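Local coordinates for ricin B lectin (Clostridium thermocellum, PDB 3VSF), which is an exo-beta-1,3-galactanase that joins a glycoside hydrolase family 43 domain to a galactose-binding, ricin-type beta-trefoil module, at residues Glu355-Tyr363 / Ser397-Val405. Numbering follows the deposited sequence.
Sequences EYIPDTTRY and SQQWYLVDV
The ring of Y401 sits against I357, T360 and R362 of the linker 355-363. CG1 of I357 lies over one ring face, displaced toward the rim; with chi1 at -60°, which sets CG1 beside the backbone N, CG2 falls anti to that N and reaches V403 CG2 at 4.2 Å. The O of T360 meets the ring at its edge. Alongside, the R362 chain bends at chi3 (142°), and its guanidinium is turned 70° from the tyrosine ring and has Y401 OH over one face; its NE makes a weak hydrogen bond to Q399 OE1 at 3.0 Å, near the guanidinium plane. The Q399 amide is positioned in turn by NE2 bonding to S395 O. Beyond them, Y363 and W400 form a single antiparallel hydrogen-bonded bridge, W400 N to Y363 O at 2.9 Å with a weak return bond. L402 CD1 makes an off-centre CH-pi contact with the Y363 ring, 4.1 Å from its centroid. Within the linker, D359 OD1 accepts from T361 N, an Asx turn, and also from T361 OG1. An interdomain connection is thus fastened to the module it enters: strand 409-414 pairs with 400-404, and L496 of strand 494-498 touches both Y363 and L402 in the beta-trefoil.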
loop_
_atom_site.group_PDB
_atom_site.type_symbol
_atom_site.label_atom_id
_atom_site.label_comp_id
_atom_site.label_asym_id
_atom_site.label_seq_id
_atom_site.Cartn_x
_atom_site.Cartn_y
_atom_site.Cartn_z
ATOM N N GLU A 355 -5.917 -4.395 10.656
ATOM C CA GLU A 355 -6.238 -3.080 11.194
ATOM C C GLU A 355 -6.132 -3.071 12.715
ATOM O O GLU A 355 -6.411 -4.075 13.371
ATOM C CB GLU A 355 -7.649 -2.667 10.771
ATOM C CG GLU A 355 -8.074 -1.292 11.264
ATOM C CD GLU A 355 -9.503 -0.954 10.890
ATOM O OE1 GLU A 355 -9.879 0.234 10.983
ATOM O OE2 GLU A 355 -10.255 -1.876 10.507
ATOM N N TYR A 356 -5.723 -1.935 13.270
ATOM C CA TYR A 356 -5.685 -1.771 14.716
ATOM C C TYR A 356 -6.904 -0.997 15.200
ATOM O O TYR A 356 -7.072 0.179 14.878
ATOM C CB TYR A 356 -4.405 -1.058 15.156
ATOM C CG TYR A 356 -4.426 -0.626 16.605
ATOM C CD1 TYR A 356 -4.317 -1.558 17.631
ATOM C CD2 TYR A 356 -4.558 0.713 16.950
ATOM C CE1 TYR A 356 -4.338 -1.168 18.958
ATOM C CE2 TYR A 356 -4.580 1.113 18.275
ATOM C CZ TYR A 356 -4.470 0.167 19.274
ATOM O OH TYR A 356 -4.491 0.559 20.593
ATOM N N ILE A 357 -7.753 -1.666 15.972
ATOM C CA ILE A 357 -8.945 -1.033 16.521
ATOM C C ILE A 357 -8.678 -0.526 17.933
ATOM O O ILE A 357 -8.518 -1.318 18.863
ATOM C CB ILE A 357 -10.149 -1.997 16.551
ATOM C CG1 ILE A 357 -10.491 -2.488 15.142
ATOM C CG2 ILE A 357 -11.354 -1.321 17.180
ATOM C CD1 ILE A 357 -9.620 -3.629 14.653
ATOM N N PRO A 358 -8.621 0.804 18.097
ATOM C CA PRO A 358 -8.398 1.440 19.399
ATOM C C PRO A 358 -9.413 0.983 20.445
ATOM O O PRO A 358 -9.033 0.690 21.579
ATOM C CB PRO A 358 -8.593 2.927 19.095
ATOM C CG PRO A 358 -8.230 3.059 17.658
ATOM C CD PRO A 358 -8.708 1.793 17.008
ATOM N N ASP A 359 -10.684 0.922 20.063
ATOM C CA ASP A 359 -11.744 0.522 20.984
ATOM C C ASP A 359 -12.376 -0.797 20.539
ATOM O O ASP A 359 -13.216 -0.822 19.642
ATOM C CB ASP A 359 -12.810 1.617 21.073
ATOM C CG ASP A 359 -13.710 1.460 22.282
ATOM O OD1 ASP A 359 -13.868 0.318 22.764
ATOM O OD2 ASP A 359 -14.258 2.479 22.752
ATOM N N THR A 360 -11.970 -1.888 21.181
ATOM C CA THR A 360 -12.399 -3.229 20.784
ATOM C C THR A 360 -13.849 -3.533 21.173
ATOM O O THR A 360 -14.362 -4.613 20.881
ATOM C CB THR A 360 -11.472 -4.309 21.386
ATOM O OG1 THR A 360 -10.104 -3.935 21.183
ATOM C CG2 THR A 360 -11.724 -5.664 20.736
ATOM N N THR A 361 -14.507 -2.578 21.824
ATOM C CA THR A 361 -15.892 -2.763 22.249
ATOM C C THR A 361 -16.785 -3.187 21.084
ATOM O O THR A 361 -16.866 -2.498 20.067
ATOM C CB THR A 361 -16.471 -1.486 22.888
ATOM O OG1 THR A 361 -15.700 -1.134 24.043
ATOM C CG2 THR A 361 -17.916 -1.709 23.303
ATOM N N ARG A 362 -17.450 -4.327 21.242
ATOM C CA ARG A 362 -18.345 -4.851 20.215
ATOM C C ARG A 362 -19.764 -4.323 20.404
ATOM O O ARG A 362 -20.201 -4.086 21.530
ATOM C CB ARG A 362 -18.343 -6.379 20.245
ATOM C CG ARG A 362 -17.030 -7.013 19.812
ATOM C CD ARG A 362 -16.920 -8.440 20.327
ATOM N NE ARG A 362 -16.296 -9.337 19.357
ATOM C CZ ARG A 362 -14.985 -9.519 19.237
ATOM N NH1 ARG A 362 -14.145 -8.858 20.022
ATOM N NH2 ARG A 362 -14.513 -10.360 18.326
ATOM N N TYR A 363 -20.482 -4.140 19.300
ATOM C CA TYR A 363 -21.835 -3.597 19.358
ATOM C C TYR A 363 -22.821 -4.341 18.463
ATOM O O TYR A 363 -22.433 -5.016 17.509
ATOM C CB TYR A 363 -21.839 -2.116 18.972
ATOM C CG TYR A 363 -21.118 -1.206 19.939
ATOM C CD1 TYR A 363 -21.726 -0.789 21.116
ATOM C CD2 TYR A 363 -19.836 -0.747 19.666
ATOM C CE1 TYR A 363 -21.073 0.050 21.998
ATOM C CE2 TYR A 363 -19.176 0.092 20.542
ATOM C CZ TYR A 363 -19.799 0.488 21.707
ATOM O OH TYR A 363 -19.145 1.322 22.583
ATOM N N SER A 397 -21.287 -11.865 12.439
ATOM C CA SER A 397 -21.679 -10.927 11.392
ATOM C C SER A 397 -22.521 -9.773 11.929
ATOM O O SER A 397 -22.655 -8.737 11.278
ATOM C CB SER A 397 -22.443 -11.656 10.286
ATOM O OG SER A 397 -21.681 -12.729 9.762
ATOM N N GLN A 398 -23.085 -9.955 13.117
ATOM C CA GLN A 398 -23.964 -8.951 13.703
ATOM C C GLN A 398 -23.253 -8.110 14.761
ATOM O O GLN A 398 -23.894 -7.383 15.520
ATOM C CB GLN A 398 -25.204 -9.616 14.302
ATOM C CG GLN A 398 -26.026 -10.402 13.295
ATOM C CD GLN A 398 -27.233 -11.071 13.922
ATOM O OE1 GLN A 398 -27.330 -11.183 15.144
ATOM N NE2 GLN A 398 -28.162 -11.518 13.085
ATOM N N GLN A 399 -21.929 -8.211 14.803
ATOM C CA GLN A 399 -21.137 -7.449 15.761
ATOM C C GLN A 399 -20.291 -6.405 15.038
ATOM O O GLN A 399 -19.713 -6.685 13.987
ATOM C CB GLN A 399 -20.256 -8.387 16.587
ATOM C CG GLN A 399 -21.020 -9.551 17.201
ATOM C CD GLN A 399 -20.147 -10.440 18.062
ATOM O OE1 GLN A 399 -19.203 -9.974 18.699
ATOM N NE2 GLN A 399 -20.456 -11.732 18.082
ATOM N N TRP A 400 -20.221 -5.202 15.600
ATOM C CA TRP A 400 -19.572 -4.087 14.918
ATOM C C TRP A 400 -18.685 -3.252 15.840
ATOM O O TRP A 400 -19.060 -2.950 16.974
ATOM C CB TRP A 400 -20.627 -3.188 14.267
ATOM C CG TRP A 400 -21.552 -3.921 13.341
ATOM C CD1 TRP A 400 -22.641 -4.666 13.692
ATOM C CD2 TRP A 400 -21.473 -3.976 11.912
ATOM N NE1 TRP A 400 -23.242 -5.183 12.570
ATOM C CE2 TRP A 400 -22.544 -4.773 11.464
ATOM C CE3 TRP A 400 -20.600 -3.428 10.967
ATOM C CZ2 TRP A 400 -22.765 -5.038 10.114
ATOM C CZ3 TRP A 400 -20.821 -3.691 9.627
ATOM C CH2 TRP A 400 -21.895 -4.489 9.213
ATOM N N TYR A 401 -17.508 -2.881 15.343
ATOM C CA TYR A 401 -16.625 -1.963 16.053
ATOM C C TYR A 401 -16.989 -0.528 15.700
ATOM O O TYR A 401 -17.640 -0.278 14.688
ATOM C CB TYR A 401 -15.164 -2.206 15.678
ATOM C CG TYR A 401 -14.627 -3.570 16.041
ATOM C CD1 TYR A 401 -14.417 -3.925 17.366
ATOM C CD2 TYR A 401 -14.305 -4.492 15.055
ATOM C CE1 TYR A 401 -13.917 -5.170 17.699
ATOM C CE2 TYR A 401 -13.804 -5.738 15.379
ATOM C CZ TYR A 401 -13.612 -6.071 16.702
ATOM O OH TYR A 401 -13.114 -7.311 17.029
ATOM N N LEU A 402 -16.558 0.414 16.531
ATOM C CA LEU A 402 -16.753 1.830 16.242
ATOM C C LEU A 402 -15.435 2.594 16.347
ATOM O O LEU A 402 -14.932 2.834 17.445
ATOM C CB LEU A 402 -17.800 2.438 17.176
ATOM C CG LEU A 402 -19.236 1.935 17.019
ATOM C CD1 LEU A 402 -20.156 2.644 18.001
ATOM C CD2 LEU A 402 -19.725 2.125 15.590
ATOM N N VAL A 403 -14.884 2.975 15.197
ATOM C CA VAL A 403 -13.594 3.653 15.151
ATOM C C VAL A 403 -13.738 5.143 14.853
ATOM O O VAL A 403 -14.098 5.530 13.742
ATOM C CB VAL A 403 -12.672 3.023 14.091
ATOM C CG1 VAL A 403 -11.325 3.729 14.074
ATOM C CG2 VAL A 403 -12.498 1.535 14.354
ATOM N N ASP A 404 -13.448 5.973 15.851
ATOM C CA ASP A 404 -13.520 7.422 15.694
ATOM C C ASP A 404 -12.562 7.886 14.597
ATOM O O ASP A 404 -11.427 7.417 14.518
ATOM C CB ASP A 404 -13.191 8.113 17.021
ATOM C CG ASP A 404 -13.607 9.572 17.041
ATOM O OD1 ASP A 404 -14.284 9.982 18.009
ATOM O OD2 ASP A 404 -13.256 10.310 16.098
ATOM N N VAL A 405 -13.023 8.802 13.753
ATOM C CA VAL A 405 -12.231 9.253 12.611
ATOM C C VAL A 405 -12.208 10.773 12.471
ATOM O O VAL A 405 -11.997 11.299 11.378
ATOM C CB VAL A 405 -12.751 8.646 11.295
ATOM C CG1 VAL A 405 -12.633 7.131 11.328
ATOM C CG2 VAL A 405 -14.192 9.070 11.049
#